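Sulfur carrier protein ThiS (Escherichia coli, PDB 1ZUD) carries sulfur as a C-terminal thiocarboxylate and donates it for building the thiazole phosphate moiety of thiamine phosphate. Local coordinates at residues Ile3-Gln8 against Ile57-Val62. Numbering follows the deposited sequence.
Sequences ILFNDQ and ILLFQV
The carbonyl oxygen of I57 is gripped by two donors: the backbone N of N6, 2.6 Å from I57 O in an almost straight bond, and a water that in turn accepts from the backbone N of D7. F5 CA also lies 3.4 Å from I57 O, a CA-H...O contact. At its other end the same I57 residue donates from N to L4 O at 2.7 Å, so the pair of backbone bonds brackets F5 in the parallel register F5–I57. Beyond F5 the chain reverses through a type I' turn from F5 to Q8 into the antiparallel strand 8-11, and the N6 side chain takes over the pairing with strand 56-61. Its amide lies against the backbone of L59 like a peptide group: N6 OD1 receives L59 N at 2.8 Å, while N6 ND2 returns a longer bond of 3.2 Å to L59 O, which lies close to the amide plane and is approached on a lone pair. Two bonds thus fix the amide's rotation. On the face shared by F5, I57 and L59, the F5 ring reaches along strand 56-61 because CG stands anti to the backbone N (chi1 -172°); CZ comes within 3.6 Å of L59 CB, and CD2 and CE2 rest near I57 CG2. On the other face, L58 packs against R230 of the ThiF chain, which also forms a salt bridge with D7 OD1. The pairing joins the first and last strands of the ubiquitin-like fold in the middle of its sheet, between strands 8-11 and 32-36, with I3, I57 and L59 packed on helix 18-24.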
ATOM      1  N   ILE D   3       2.553 -30.875  10.603  1.00 38.74           N
ATOM      2  CA  ILE D   3       2.693 -29.823   9.606  1.00 33.19           C
ATOM      3  C   ILE D   3       2.069 -28.531  10.155  1.00 35.80           C
ATOM      4  O   ILE D   3       1.444 -28.498  11.206  1.00 33.59           O
ATOM      5  CB  ILE D   3       1.922 -30.119   8.254  1.00 27.55           C
ATOM      6  CG1 ILE D   3       0.425 -30.258   8.528  1.00 29.24           C
ATOM      7  CG2 ILE D   3       2.472 -31.361   7.560  1.00 29.75           C
ATOM      8  CD1 ILE D   3      -0.436 -30.367   7.233  1.00 35.87           C
ATOM      9  N   LEU D   4       2.249 -27.464   9.400  1.00 38.10           N
ATOM     10  CA  LEU D   4       1.653 -26.193   9.715  1.00 36.85           C
ATOM     11  C   LEU D   4       0.623 -26.028   8.566  1.00 34.94           C
ATOM     12  O   LEU D   4       0.954 -26.217   7.392  1.00 35.37           O
ATOM     13  CB  LEU D   4       2.731 -25.111   9.669  1.00 40.21           C
ATOM     14  CG  LEU D   4       2.415 -23.892  10.545  1.00 47.65           C
ATOM     15  CD1 LEU D   4       2.362 -24.312  12.049  1.00 42.67           C
ATOM     16  CD2 LEU D   4       3.490 -22.814  10.323  1.00 41.75           C
ATOM     17  N   PHE D   5      -0.636 -25.745   8.889  1.00 32.25           N
ATOM     18  CA  PHE D   5      -1.635 -25.568   7.853  1.00 33.47           C
ATOM     19  C   PHE D   5      -2.296 -24.206   8.089  1.00 35.96           C
ATOM     20  O   PHE D   5      -3.032 -24.013   9.059  1.00 33.42           O
ATOM     21  CB  PHE D   5      -2.693 -26.674   7.896  1.00 33.12           C
ATOM     22  CG  PHE D   5      -3.633 -26.626   6.725  1.00 35.67           C
ATOM     23  CD1 PHE D   5      -4.805 -25.853   6.763  1.00 33.95           C
ATOM     24  CD2 PHE D   5      -3.320 -27.299   5.555  1.00 37.68           C
ATOM     25  CE1 PHE D   5      -5.636 -25.771   5.646  1.00 38.39           C
ATOM     26  CE2 PHE D   5      -4.147 -27.222   4.427  1.00 39.02           C
ATOM     27  CZ  PHE D   5      -5.302 -26.468   4.460  1.00 32.92           C
ATOM     28  N   ASN D   6      -2.006 -23.268   7.201  1.00 33.31           N
ATOM     29  CA  ASN D   6      -2.520 -21.939   7.356  1.00 33.91           C
ATOM     30  C   ASN D   6      -2.071 -21.398   8.717  1.00 36.61           C
ATOM     31  O   ASN D   6      -2.872 -20.918   9.504  1.00 40.55           O
ATOM     32  CB  ASN D   6      -4.049 -21.921   7.207  1.00 35.22           C
ATOM     33  CG  ASN D   6      -4.488 -21.816   5.738  1.00 36.16           C
ATOM     34  OD1 ASN D   6      -3.655 -21.586   4.860  1.00 39.60           O
ATOM     35  ND2 ASN D   6      -5.794 -21.975   5.470  1.00 36.42           N
ATOM     36  N   ASP D   7      -0.766 -21.485   8.944  1.00 36.10           N
ATOM     37  CA  ASP D   7      -0.077 -21.018  10.138  1.00 45.27           C
ATOM     38  C   ASP D   7      -0.418 -21.742  11.455  1.00 48.81           C
ATOM     39  O   ASP D   7       0.164 -21.419  12.496  1.00 50.63           O
ATOM     40  CB  ASP D   7      -0.281 -19.495  10.308  1.00 47.10           C
ATOM     41  CG  ASP D   7       0.067 -18.704   9.042  1.00 50.82           C
ATOM     42  OD1 ASP D   7       1.100 -18.999   8.393  1.00 46.68           O
ATOM     43  OD2 ASP D   7      -0.698 -17.770   8.703  1.00 54.81           O
ATOM     44  N   GLN D   8      -1.338 -22.705  11.406  1.00 46.64           N
ATOM     45  CA  GLN D   8      -1.740 -23.457  12.596  1.00 45.88           C
ATOM     46  C   GLN D   8      -1.177 -24.891  12.584  1.00 45.75           C
ATOM     47  O   GLN D   8      -1.194 -25.575  11.563  1.00 41.82           O
ATOM     48  CB  GLN D   8      -3.268 -23.528  12.666  1.00 51.91           C
ATOM     49  CG  GLN D   8      -3.964 -22.211  12.987  1.00 61.56           C
ATOM     50  CD  GLN D   8      -4.372 -22.099  14.453  1.00 70.93           C
ATOM     51  OE1 GLN D   8      -5.234 -22.854  14.930  1.00 68.98           O
ATOM     52  NE2 GLN D   8      -3.751 -21.157  15.180  1.00 75.25           N
ATOM     53  N   ILE D  57       1.959 -25.275   5.012  1.00 26.81           N
ATOM     54  CA  ILE D  57       1.014 -25.184   3.920  1.00 26.25           C
ATOM     55  C   ILE D  57       0.008 -24.058   4.094  1.00 29.63           C
ATOM     56  O   ILE D  57      -0.444 -23.788   5.200  1.00 32.07           O
ATOM     57  CB  ILE D  57       0.271 -26.500   3.803  1.00 24.67           C
ATOM     58  CG1 ILE D  57       1.286 -27.661   3.646  1.00 34.49           C
ATOM     59  CG2 ILE D  57      -0.583 -26.509   2.542  1.00 31.33           C
ATOM     60  CD1 ILE D  57       0.587 -29.031   3.654  1.00 27.66           C
ATOM     61  N   LEU D  58      -0.311 -23.404   2.985  1.00 29.98           N
ATOM     62  CA  LEU D  58      -1.308 -22.318   2.950  1.00 30.89           C
ATOM     63  C   LEU D  58      -2.303 -22.684   1.869  1.00 30.48           C
ATOM     64  O   LEU D  58      -1.930 -23.051   0.744  1.00 33.32           O
ATOM     65  CB  LEU D  58      -0.671 -20.991   2.534  1.00 31.81           C
ATOM     66  CG  LEU D  58       0.477 -20.466   3.372  1.00 35.84           C
ATOM     67  CD1 LEU D  58       0.838 -19.078   2.866  1.00 42.52           C
ATOM     68  CD2 LEU D  58       0.041 -20.408   4.868  1.00 40.16           C
ATOM     69  N   LEU D  59      -3.565 -22.605   2.218  1.00 25.23           N
ATOM     70  CA  LEU D  59      -4.625 -22.881   1.289  1.00 28.96           C
ATOM     71  C   LEU D  59      -5.450 -21.583   1.288  1.00 30.17           C
ATOM     72  O   LEU D  59      -5.927 -21.173   2.339  1.00 35.37           O
ATOM     73  CB  LEU D  59      -5.461 -24.023   1.816  1.00 26.50           C
ATOM     74  CG  LEU D  59      -6.648 -24.228   0.910  1.00 31.88           C
ATOM     75  CD1 LEU D  59      -6.137 -24.730  -0.461  1.00 33.22           C
ATOM     76  CD2 LEU D  59      -7.634 -25.185   1.599  1.00 36.78           C
ATOM     77  N   PHE D  60      -5.595 -20.922   0.150  1.00 28.12           N
ATOM     78  CA  PHE D  60      -6.350 -19.640   0.134  1.00 32.35           C
ATOM     79  C   PHE D  60      -7.198 -19.511  -1.131  1.00 29.25           C
ATOM     80  O   PHE D  60      -6.984 -20.204  -2.123  1.00 28.66           O
ATOM     81  CB  PHE D  60      -5.370 -18.430   0.254  1.00 26.26           C
ATOM     82  CG  PHE D  60      -4.217 -18.467  -0.753  1.00 32.20           C
ATOM     83  CD1 PHE D  60      -3.130 -19.341  -0.572  1.00 30.89           C
ATOM     84  CD2 PHE D  60      -4.260 -17.696  -1.907  1.00 25.71           C
ATOM     85  CE1 PHE D  60      -2.107 -19.440  -1.544  1.00 30.53           C
ATOM     86  CE2 PHE D  60      -3.249 -17.778  -2.880  1.00 26.58           C
ATOM     87  CZ  PHE D  60      -2.155 -18.662  -2.696  1.00 26.33           C
ATOM     88  N   GLN D  61      -8.156 -18.599  -1.113  1.00 26.66           N
ATOM     89  CA  GLN D  61      -9.029 -18.453  -2.278  1.00 25.18           C
ATOM     90  C   GLN D  61      -8.634 -17.279  -3.131  1.00 25.12           C
ATOM     91  O   GLN D  61      -8.012 -16.318  -2.634  1.00 23.21           O
ATOM     92  CB  GLN D  61     -10.475 -18.253  -1.816  1.00 30.29           C
ATOM     93  CG  GLN D  61     -11.107 -19.515  -1.272  1.00 45.89           C
ATOM     94  CD  GLN D  61     -11.853 -20.288  -2.356  1.00 54.80           C
ATOM     95  OE1 GLN D  61     -12.629 -19.698  -3.116  1.00 58.09           O
ATOM     96  NE2 GLN D  61     -11.632 -21.608  -2.428  1.00 52.18           N
ATOM     97  N   VAL D  62      -8.988 -17.363  -4.412  1.00 21.02           N
ATOM     98  CA  VAL D  62      -8.695 -16.275  -5.320  1.00 27.42           C
ATOM     99  C   VAL D  62      -9.585 -15.039  -4.972  1.00 27.76           C
ATOM    100  O   VAL D  62     -10.747 -15.189  -4.541  1.00 23.17           O
ATOM    101  CB  VAL D  62      -8.995 -16.684  -6.797  1.00 28.84           C
ATOM    102  CG1 VAL D  62     -10.532 -17.117  -6.964  1.00 19.39           C
ATOM    103  CG2 VAL D  62      -8.575 -15.495  -7.764  1.00 25.31           C
TER
HETATM  104  O   HOH W   1       0.846 -22.815   7.432  1.00 35.87           O